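Local coordinates for protein dioxygenase (Pseudomonas brassicacearum, PDB 5V2D) that probably cleaves the central double bond of lignin-derived stilbenes with molecular oxygen, using a non-haem iron centre, at residues M237-A242 against Q302-N307; V249-P254 against Q277-V282; D318-G323 against A345-W350. One frame throughout, in Å; residues are numbered along the deposited sequence.

In the fold
Along the chain, 237-242 comes first, as the iron-bearing loop that runs into strand 242-243. Strand 247-252 follows and pairs in contact 2 with strand 276-283, closing a connection of 23 residues. Contact 2 is thus nested inside the larger loop that contact 1 closes when the chain returns to the iron at 302-307. Strand 301-311 then leads directly into strand 314-322, and contact 3 closes a further loop onto strand 345-353. Contact 1 joins two successive four-stranded sheets at the metal, while contacts 2 and 3 each lie within one of them. The sheets also pack together where Phe279 of contact 2 meets Trp350 of contact 3.

Contact 1 (M237-A242 against Q302-N307). With FE (Fe (III) ion), chain E.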
loop_
_atom_site.group_PDB
_atom_site.type_symbol
_atom_site.label_atom_id
_atom_site.label_comp_id
_atom_site.label_asym_id
_atom_site.label_seq_id
_atom_site.Cartn_x
_atom_site.Cartn_y
_atom_site.Cartn_z
ATOM N N MET A 237 4.697 -9.562 -10.923
ATOM C CA MET A 237 4.503 -8.515 -9.870
ATOM C C MET A 237 5.010 -9.045 -8.530
ATOM O O MET A 237 4.597 -10.127 -8.074
ATOM C CB MET A 237 3.051 -8.138 -9.721
ATOM C CG MET A 237 2.836 -7.011 -8.681
ATOM S SD MET A 237 1.087 -6.597 -8.400
ATOM C CE MET A 237 0.910 -5.569 -9.812
ATOM N N VAL A 238 5.877 -8.276 -7.888
ATOM C CA VAL A 238 6.230 -8.505 -6.484
ATOM C C VAL A 238 5.866 -7.216 -5.754
ATOM O O VAL A 238 6.691 -6.225 -5.688
ATOM C CB VAL A 238 7.693 -8.844 -6.282
ATOM C CG1 VAL A 238 7.937 -9.257 -4.832
ATOM C CG2 VAL A 238 8.102 -10.016 -7.162
ATOM N N HIS A 239 4.645 -7.212 -5.213
ATOM C CA HIS A 239 4.126 -5.959 -4.638
ATOM C C HIS A 239 4.719 -5.700 -3.245
ATOM O O HIS A 239 5.177 -4.596 -2.928
ATOM C CB HIS A 239 2.585 -5.915 -4.671
ATOM C CG HIS A 239 2.021 -4.644 -4.092
ATOM N ND1 HIS A 239 2.276 -3.405 -4.649
ATOM C CD2 HIS A 239 1.352 -4.419 -2.932
ATOM C CE1 HIS A 239 1.687 -2.475 -3.918
ATOM N NE2 HIS A 239 1.146 -3.065 -2.863
ATOM N N ASP A 240 4.598 -6.712 -2.375
ATOM C CA ASP A 240 5.022 -6.625 -0.986
ATOM C C ASP A 240 6.037 -7.730 -0.779
ATOM O O ASP A 240 6.245 -8.555 -1.649
ATOM C CB ASP A 240 3.775 -6.750 -0.094
ATOM C CG ASP A 240 3.955 -6.170 1.324
ATOM O OD1 ASP A 240 5.123 -5.944 1.762
ATOM O OD2 ASP A 240 2.900 -6.008 2.027
ATOM N N PHE A 241 6.706 -7.743 0.345
ATOM C CA PHE A 241 7.644 -8.823 0.673
ATOM C C PHE A 241 7.671 -9.022 2.168
ATOM O O PHE A 241 6.905 -8.432 2.857
ATOM C CB PHE A 241 9.039 -8.577 0.045
ATOM C CG PHE A 241 9.957 -7.702 0.830
ATOM C CD1 PHE A 241 9.584 -6.480 1.256
ATOM C CD2 PHE A 241 11.247 -8.122 1.106
ATOM C CE1 PHE A 241 10.486 -5.631 1.918
ATOM C CE2 PHE A 241 12.158 -7.300 1.809
ATOM C CZ PHE A 241 11.771 -6.069 2.218
ATOM N N ALA A 242 8.469 -9.972 2.616
ATOM C CA ALA A 242 8.573 -10.266 4.038
ATOM C C ALA A 242 10.049 -10.322 4.385
ATOM O O ALA A 242 10.872 -10.885 3.637
ATOM C CB ALA A 242 7.941 -11.584 4.316
ATOM N N GLN A 302 -1.265 -13.450 -3.562
ATOM C CA GLN A 302 -0.683 -13.073 -2.274
ATOM C C GLN A 302 -1.052 -11.609 -1.981
ATOM O O GLN A 302 -0.714 -10.709 -2.795
ATOM C CB GLN A 302 0.826 -13.191 -2.338
ATOM C CG GLN A 302 1.333 -14.594 -2.719
ATOM C CD GLN A 302 1.673 -14.745 -4.195
ATOM O OE1 GLN A 302 0.893 -14.327 -5.052
ATOM N NE2 GLN A 302 2.798 -15.367 -4.487
ATOM N N GLY A 303 -1.706 -11.358 -0.874
ATOM C CA GLY A 303 -1.975 -9.946 -0.407
ATOM C C GLY A 303 -0.788 -9.349 0.346
ATOM O O GLY A 303 0.329 -9.869 0.302
ATOM N N HIS A 304 -1.054 -8.258 1.061
ATOM C CA HIS A 304 -0.028 -7.566 1.836
ATOM C C HIS A 304 0.455 -8.385 3.026
ATOM O O HIS A 304 -0.320 -9.039 3.696
ATOM C CB HIS A 304 -0.616 -6.249 2.359
ATOM C CG HIS A 304 -0.772 -5.259 1.282
ATOM N ND1 HIS A 304 -1.990 -4.892 0.766
ATOM C CD2 HIS A 304 0.150 -4.476 0.689
ATOM C CE1 HIS A 304 -1.778 -3.983 -0.181
ATOM N NE2 HIS A 304 -0.490 -3.728 -0.243
ATOM N N THR A 305 1.729 -8.271 3.321
ATOM C CA THR A 305 2.308 -8.888 4.498
ATOM C C THR A 305 1.808 -8.289 5.787
ATOM O O THR A 305 1.985 -7.087 6.033
ATOM C CB THR A 305 3.834 -8.740 4.417
ATOM O OG1 THR A 305 4.287 -9.316 3.196
ATOM C CG2 THR A 305 4.553 -9.413 5.584
ATOM N N LEU A 306 1.221 -9.109 6.654
ATOM C CA LEU A 306 0.917 -8.661 8.023
ATOM C C LEU A 306 2.239 -8.630 8.793
ATOM O O LEU A 306 2.687 -7.596 9.270
ATOM C CB LEU A 306 -0.118 -9.520 8.681
ATOM C CG LEU A 306 -0.256 -9.315 10.190
ATOM C CD1 LEU A 306 -0.579 -7.860 10.586
ATOM C CD2 LEU A 306 -1.358 -10.274 10.697
ATOM N N ASN A 307 2.905 -9.759 8.850
ATOM C CA ASN A 307 4.198 -9.883 9.488
ATOM C C ASN A 307 4.796 -11.224 9.092
ATOM O O ASN A 307 4.140 -12.055 8.497
ATOM C CB ASN A 307 4.151 -9.683 11.030
ATOM C CG ASN A 307 5.499 -9.372 11.615
ATOM O OD1 ASN A 307 6.417 -8.873 10.937
ATOM N ND2 ASN A 307 5.628 -9.645 12.917
HETATM FE FE FE E . 0.459 -2.109 -1.159
HETATM O O HOH W 1 2.719 -4.954 4.194
HETATM O O HOH W 2 -1.077 -1.387 -2.333
#
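His239 and His304 bring their NE2 atoms together on one iron, the four-histidine centre of the carotenoid-cleavage oxygenase fold, a seven-bladed beta-propeller with the metal on its axis. Along 237-242 the first residue to reach across is His239. Its CG stands anti to the backbone N (chi1 -180°), which carries the ring out to the metal, and NE2 binds iron at 2.1 Å. His304 NE2 binds the same iron, also at 2.1 Å, lying at the edge of the His239 ring and in its plane. The two NE2 atoms are 3.2 Å apart because they share the metal, and the rings meet obliquely, their planes at 71°. A water is a further ligand, and His188 and His495 complete the histidine set. Glu156 and Glu372 form a second shell, taking hydrogen bonds from His239 ND1 and His304 ND1 and so helping to fix how each ring is turned.

Asp240 comes next and joins the loop to the backbone just beyond the second ligand. Its OD2 accepts Thr305 N at 2.9 Å, with the donor well above the carboxylate plane, 60° out of it. The same OD2 lies at the edge of the His304 ring, 3.4 Å from CD2. OD1 takes the following amide, Phe241 N, on its anti side and also pairs with Lys190, so the carboxylate is gripped at both oxygens.

The side chain of Phe241 packs on Leu199 and Val248, and it is its carbonyl that makes the link: Thr305 OG1 donates to Phe241 O at 2.8 Å from above the carbonyl plane. At Ala242 the methyl CB rests 4.2 Å from the other branch of that threonine, Thr305 CG2.

Contact 2 (V249-P254 against Q277-V282); sequences VFPLIP and QLFAVV
Phe279 and Phe250 are the flat groups here, and they project from opposite faces of a two-strand antiparallel ladder. The Phe279 ring comes obliquely against Pro251, CE2 lying 3.7 Å from Pro251 CB, and its CD2 meets Val249 CG1 at 4.1 Å. Beyond these it packs against the rings of Trp350 and Phe352. On the other face, Ala280 O lies at the edge of the Phe250 ring, near its plane, and Val282 CG1 approaches that ring obliquely; Phe230 makes an edge-to-face contact with it. An alanine in place of Phe279 would take away the ring that Pro251 and Val249 lean on, and would probably leave a gap between them and Trp350 and Phe352.

Phe250 and Ala280 are a hydrogen-bonded pair, Phe250 N to Ala280 O at 2.9 Å and Ala280 N to Phe250 O at 3.0 Å. Leu252 N reaches Leu278 O at 2.8 Å, but the return bond from Leu278 N to Leu252 O is weak at 3.4 Å. Val249 and Val281 stand side by side as a non-hydrogen-bonded pair, their CG2 methyls in touch.

Strands 247-252 and 276-283 are the inner pair of a four-stranded propeller blade. Strand 242-243 flanks one, strand 292-298 the other, and Gln302 of strand 301-311 packs on Pro251 and Phe279.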
loop_
_atom_site.group_PDB
_atom_site.type_symbol
_atom_site.label_atom_id
_atom_site.label_comp_id
_atom_site.label_asym_id
_atom_site.label_seq_id
_atom_site.Cartn_x
_atom_site.Cartn_y
_atom_site.Cartn_z
ATOM N N VAL A 249 11.638 -12.989 1.895
ATOM C CA VAL A 249 10.744 -13.751 1.045
ATOM C C VAL A 249 10.094 -12.808 0.030
ATOM O O VAL A 249 9.517 -11.772 0.418
ATOM C CB VAL A 249 9.637 -14.418 1.864
ATOM C CG1 VAL A 249 8.718 -15.238 0.960
ATOM C CG2 VAL A 249 10.262 -15.289 2.945
ATOM N N PHE A 250 10.200 -13.161 -1.248
ATOM C CA PHE A 250 9.588 -12.412 -2.366
ATOM C C PHE A 250 8.376 -13.235 -2.869
ATOM O O PHE A 250 8.546 -14.291 -3.453
ATOM C CB PHE A 250 10.536 -12.338 -3.519
ATOM C CG PHE A 250 11.736 -11.477 -3.289
ATOM C CD1 PHE A 250 12.738 -11.873 -2.416
ATOM C CD2 PHE A 250 11.975 -10.383 -4.136
ATOM C CE1 PHE A 250 13.877 -11.086 -2.204
ATOM C CE2 PHE A 250 13.150 -9.570 -3.992
ATOM C CZ PHE A 250 14.098 -9.939 -3.014
ATOM N N PRO A 251 7.173 -12.733 -2.688
ATOM C CA PRO A 251 5.987 -13.419 -3.246
ATOM C C PRO A 251 5.757 -12.926 -4.671
ATOM O O PRO A 251 5.405 -11.764 -4.913
ATOM C CB PRO A 251 4.838 -13.018 -2.290
ATOM C CG PRO A 251 5.514 -12.174 -1.223
ATOM C CD PRO A 251 6.789 -11.663 -1.766
ATOM N N LEU A 252 5.908 -13.797 -5.649
ATOM C CA LEU A 252 5.608 -13.473 -7.038
ATOM C C LEU A 252 4.153 -13.796 -7.319
ATOM O O LEU A 252 3.745 -14.963 -7.337
ATOM C CB LEU A 252 6.480 -14.294 -8.026
ATOM C CG LEU A 252 7.825 -13.643 -8.283
ATOM C CD1 LEU A 252 8.634 -13.713 -7.011
ATOM C CD2 LEU A 252 8.546 -14.316 -9.398
ATOM N N ILE A 253 3.382 -12.755 -7.514
ATOM C CA ILE A 253 1.969 -12.836 -7.840
ATOM C C ILE A 253 1.853 -13.278 -9.326
ATOM O O ILE A 253 2.676 -12.836 -10.150
ATOM C CB ILE A 253 1.348 -11.454 -7.645
ATOM C CG1 ILE A 253 1.423 -11.050 -6.158
ATOM C CG2 ILE A 253 -0.105 -11.415 -8.108
ATOM C CD1 ILE A 253 1.214 -9.545 -5.925
ATOM N N PRO A 254 0.874 -14.147 -9.663
ATOM C CA PRO A 254 0.764 -14.604 -11.057
ATOM C C PRO A 254 0.238 -13.564 -12.061
ATOM O O PRO A 254 -0.638 -13.880 -12.888
ATOM C CB PRO A 254 -0.252 -15.793 -11.001
ATOM C CG PRO A 254 -0.492 -16.068 -9.601
ATOM C CD PRO A 254 -0.007 -14.897 -8.758
ATOM N N GLN A 277 1.439 -19.612 -7.528
ATOM C CA GLN A 277 2.017 -18.611 -6.637
ATOM C C GLN A 277 3.439 -19.081 -6.398
ATOM O O GLN A 277 3.679 -20.270 -6.167
ATOM C CB GLN A 277 1.200 -18.525 -5.351
ATOM C CG GLN A 277 -0.134 -17.813 -5.529
ATOM C CD GLN A 277 -0.987 -17.925 -4.297
ATOM O OE1 GLN A 277 -0.957 -17.063 -3.438
ATOM N NE2 GLN A 277 -1.688 -19.020 -4.161
ATOM N N LEU A 278 4.394 -18.193 -6.515
ATOM C CA LEU A 278 5.800 -18.580 -6.341
ATOM C C LEU A 278 6.409 -17.696 -5.221
ATOM O O LEU A 278 6.037 -16.533 -5.066
ATOM C CB LEU A 278 6.454 -18.376 -7.666
ATOM C CG LEU A 278 7.703 -19.067 -8.032
ATOM C CD1 LEU A 278 7.655 -20.576 -7.887
ATOM C CD2 LEU A 278 8.115 -18.699 -9.457
ATOM N N PHE A 279 7.339 -18.252 -4.451
ATOM C CA PHE A 279 8.036 -17.524 -3.392
ATOM C C PHE A 279 9.529 -17.797 -3.491
ATOM O O PHE A 279 9.940 -18.996 -3.509
ATOM C CB PHE A 279 7.540 -18.000 -2.035
ATOM C CG PHE A 279 6.058 -17.817 -1.840
ATOM C CD1 PHE A 279 5.143 -18.777 -2.281
ATOM C CD2 PHE A 279 5.577 -16.652 -1.250
ATOM C CE1 PHE A 279 3.805 -18.629 -2.105
ATOM C CE2 PHE A 279 4.222 -16.486 -1.043
ATOM C CZ PHE A 279 3.330 -17.465 -1.445
ATOM N N ALA A 280 10.336 -16.745 -3.532
ATOM C CA ALA A 280 11.777 -16.868 -3.380
ATOM C C ALA A 280 12.160 -16.576 -1.934
ATOM O O ALA A 280 11.762 -15.574 -1.376
ATOM C CB ALA A 280 12.468 -15.890 -4.286
ATOM N N VAL A 281 12.933 -17.449 -1.308
ATOM C CA VAL A 281 13.328 -17.295 0.080
ATOM C C VAL A 281 14.834 -17.320 0.104
ATOM O O VAL A 281 15.449 -18.202 -0.491
ATOM C CB VAL A 281 12.807 -18.461 0.931
ATOM C CG1 VAL A 281 13.292 -18.322 2.348
ATOM C CG2 VAL A 281 11.313 -18.623 0.867
ATOM N N VAL A 282 15.433 -16.280 0.644
ATOM C CA VAL A 282 16.851 -16.157 0.633
ATOM C C VAL A 282 17.375 -15.632 1.955
ATOM O O VAL A 282 16.730 -14.785 2.569
ATOM C CB VAL A 282 17.284 -15.261 -0.546
ATOM C CG1 VAL A 282 16.802 -13.825 -0.441
ATOM C CG2 VAL A 282 18.786 -15.299 -0.679
#

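Contact 3 (D318-G323 against A345-W350)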
loop_
_atom_site.group_PDB
_atom_site.type_symbol
_atom_site.label_atom_id
_atom_site.label_comp_id
_atom_site.label_asym_id
_atom_site.label_seq_id
_atom_site.Cartn_x
_atom_site.Cartn_y
_atom_site.Cartn_z
ATOM N N ASP A 318 2.628 -14.247 7.198
ATOM C CA ASP A 318 1.190 -14.016 7.348
ATOM C C ASP A 318 0.698 -12.943 6.399
ATOM O O ASP A 318 1.290 -11.848 6.322
ATOM C CB ASP A 318 0.854 -13.643 8.792
ATOM C CG ASP A 318 1.244 -14.753 9.803
ATOM O OD1 ASP A 318 1.464 -14.468 11.043
ATOM O OD2 ASP A 318 1.342 -15.912 9.353
ATOM N N MET A 319 -0.352 -13.257 5.651
ATOM C CA MET A 319 -0.897 -12.348 4.670
ATOM C C MET A 319 -2.309 -12.800 4.233
ATOM O O MET A 319 -2.584 -13.968 4.228
ATOM C CB MET A 319 -0.022 -12.344 3.397
ATOM C CG MET A 319 0.076 -13.676 2.733
ATOM S SD MET A 319 0.794 -13.685 1.051
ATOM C CE MET A 319 2.482 -13.483 1.491
ATOM N N PRO A 320 -3.134 -11.864 3.754
ATOM C CA PRO A 320 -4.344 -12.260 3.004
ATOM C C PRO A 320 -3.913 -13.003 1.760
ATOM O O PRO A 320 -2.839 -12.695 1.172
ATOM C CB PRO A 320 -5.019 -10.935 2.669
ATOM C CG PRO A 320 -4.377 -9.937 3.562
ATOM C CD PRO A 320 -2.973 -10.414 3.821
ATOM N N VAL A 321 -4.714 -14.006 1.404
ATOM C CA VAL A 321 -4.588 -14.730 0.169
ATOM C C VAL A 321 -5.996 -14.800 -0.451
ATOM O O VAL A 321 -6.985 -15.129 0.269
ATOM C CB VAL A 321 -4.038 -16.106 0.400
ATOM C CG1 VAL A 321 -3.896 -16.866 -0.945
ATOM C CG2 VAL A 321 -2.656 -16.047 1.037
ATOM N N THR A 322 -6.100 -14.440 -1.723
ATOM C CA THR A 322 -7.390 -14.412 -2.383
ATOM C C THR A 322 -7.395 -15.457 -3.476
ATOM O O THR A 322 -6.431 -15.588 -4.225
ATOM C CB THR A 322 -7.644 -13.045 -3.011
ATOM O OG1 THR A 322 -7.587 -12.104 -1.968
ATOM C CG2 THR A 322 -9.010 -12.958 -3.711
ATOM N N GLY A 323 -8.489 -16.199 -3.580
ATOM C CA GLY A 323 -8.545 -17.301 -4.565
ATOM C C GLY A 323 -9.000 -16.892 -5.963
ATOM O O GLY A 323 -9.857 -17.548 -6.512
ATOM N N ALA A 345 -11.311 -15.285 0.279
ATOM C CA ALA A 345 -10.141 -14.594 0.792
ATOM C C ALA A 345 -10.179 -14.732 2.331
ATOM O O ALA A 345 -11.228 -14.697 2.951
ATOM C CB ALA A 345 -10.152 -13.128 0.371
ATOM N N CYS A 346 -9.021 -14.868 2.923
ATOM C CA CYS A 346 -8.871 -14.781 4.360
ATOM C C CYS A 346 -7.376 -14.547 4.666
ATOM O O CYS A 346 -6.545 -14.644 3.764
ATOM C CB CYS A 346 -9.419 -16.125 5.008
ATOM S SG CYS A 346 -8.373 -17.547 4.580
ATOM N N LEU A 347 -7.073 -14.201 5.907
ATOM C CA LEU A 347 -5.709 -14.136 6.398
ATOM C C LEU A 347 -5.146 -15.553 6.498
ATOM O O LEU A 347 -5.795 -16.444 7.062
ATOM C CB LEU A 347 -5.637 -13.428 7.775
ATOM C CG LEU A 347 -4.214 -13.062 8.220
ATOM C CD1 LEU A 347 -3.598 -11.909 7.422
ATOM C CD2 LEU A 347 -4.250 -12.735 9.681
ATOM N N MET A 348 -3.948 -15.761 5.961
ATOM C CA MET A 348 -3.271 -17.053 5.975
ATOM C C MET A 348 -1.847 -16.991 6.443
ATOM O O MET A 348 -1.190 -15.940 6.395
ATOM C CB MET A 348 -3.280 -17.634 4.558
ATOM C CG MET A 348 -4.639 -17.589 3.958
ATOM S SD MET A 348 -5.259 -18.933 3.001
ATOM C CE MET A 348 -5.436 -20.029 4.290
ATOM N N ARG A 349 -1.348 -18.142 6.900
ATOM C CA ARG A 349 0.042 -18.296 7.270
ATOM C C ARG A 349 0.655 -19.256 6.268
ATOM O O ARG A 349 0.178 -20.391 6.117
ATOM C CB ARG A 349 0.225 -18.854 8.650
ATOM C CG ARG A 349 1.688 -19.165 9.001
ATOM C CD ARG A 349 1.905 -19.326 10.516
ATOM N NE ARG A 349 1.802 -18.006 11.148
ATOM C CZ ARG A 349 1.900 -17.747 12.435
ATOM N NH1 ARG A 349 2.209 -18.766 13.278
ATOM N NH2 ARG A 349 1.808 -16.484 12.857
ATOM N N TRP A 350 1.731 -18.821 5.634
ATOM C CA TRP A 350 2.580 -19.711 4.834
ATOM C C TRP A 350 3.774 -20.148 5.689
ATOM O O TRP A 350 4.344 -19.346 6.436
ATOM C CB TRP A 350 3.137 -18.954 3.648
ATOM C CG TRP A 350 2.144 -18.420 2.718
ATOM C CD1 TRP A 350 1.646 -17.182 2.729
ATOM C CD2 TRP A 350 1.658 -19.048 1.535
ATOM N NE1 TRP A 350 0.797 -17.004 1.655
ATOM C CE2 TRP A 350 0.822 -18.125 0.888
ATOM C CE3 TRP A 350 1.825 -20.318 0.965
ATOM C CZ2 TRP A 350 0.122 -18.421 -0.263
ATOM C CZ3 TRP A 350 1.101 -20.613 -0.197
ATOM C CH2 TRP A 350 0.292 -19.682 -0.797
#
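A side-on, two-nitrogen salt bridge links neighbouring strands of an antiparallel sheet across the pair Asp318 and Arg349. Arg349 NH2 meets Asp318 OD1 at 2.7 Å and Arg349 NE meets Asp318 OD2 at 2.8 Å. Each bond is almost straight and uses a syn lone pair, and the carboxylate and guanidinium planes are only 4° apart. Arg349 reaches there by a bend at chi3 (-72°); Asp318 OD1 is also hydrogen-bonded to Tyr385 OH.

Met319 and Met348 bond through their backbones in both directions, Met348 N to Met319 O at 2.8 Å. Val321 N to Cys346 O is answered by a weak bond from Cys346 N to Val321 O. The two strands are the middle pair of another four-stranded blade of the beta-propeller, between strands 301-311 and 364-365. On the face opposite the salt bridge, Met319 CG sits between the backbone N and carbonyl carbon (chi1 60°), a crowded position that lays the thioether against Trp350. Met319 CG lies at the indole edge, in its plane, while SD approaches obliquely in a Met-aromatic contact, 3.4 Å from Trp350 NE1. That buried NE1 has no hydrogen-bond partner in the model. The Val321 side chain crosses that of Trp350 at about a right angle, its CG2 3.9 Å from Trp350 CZ2.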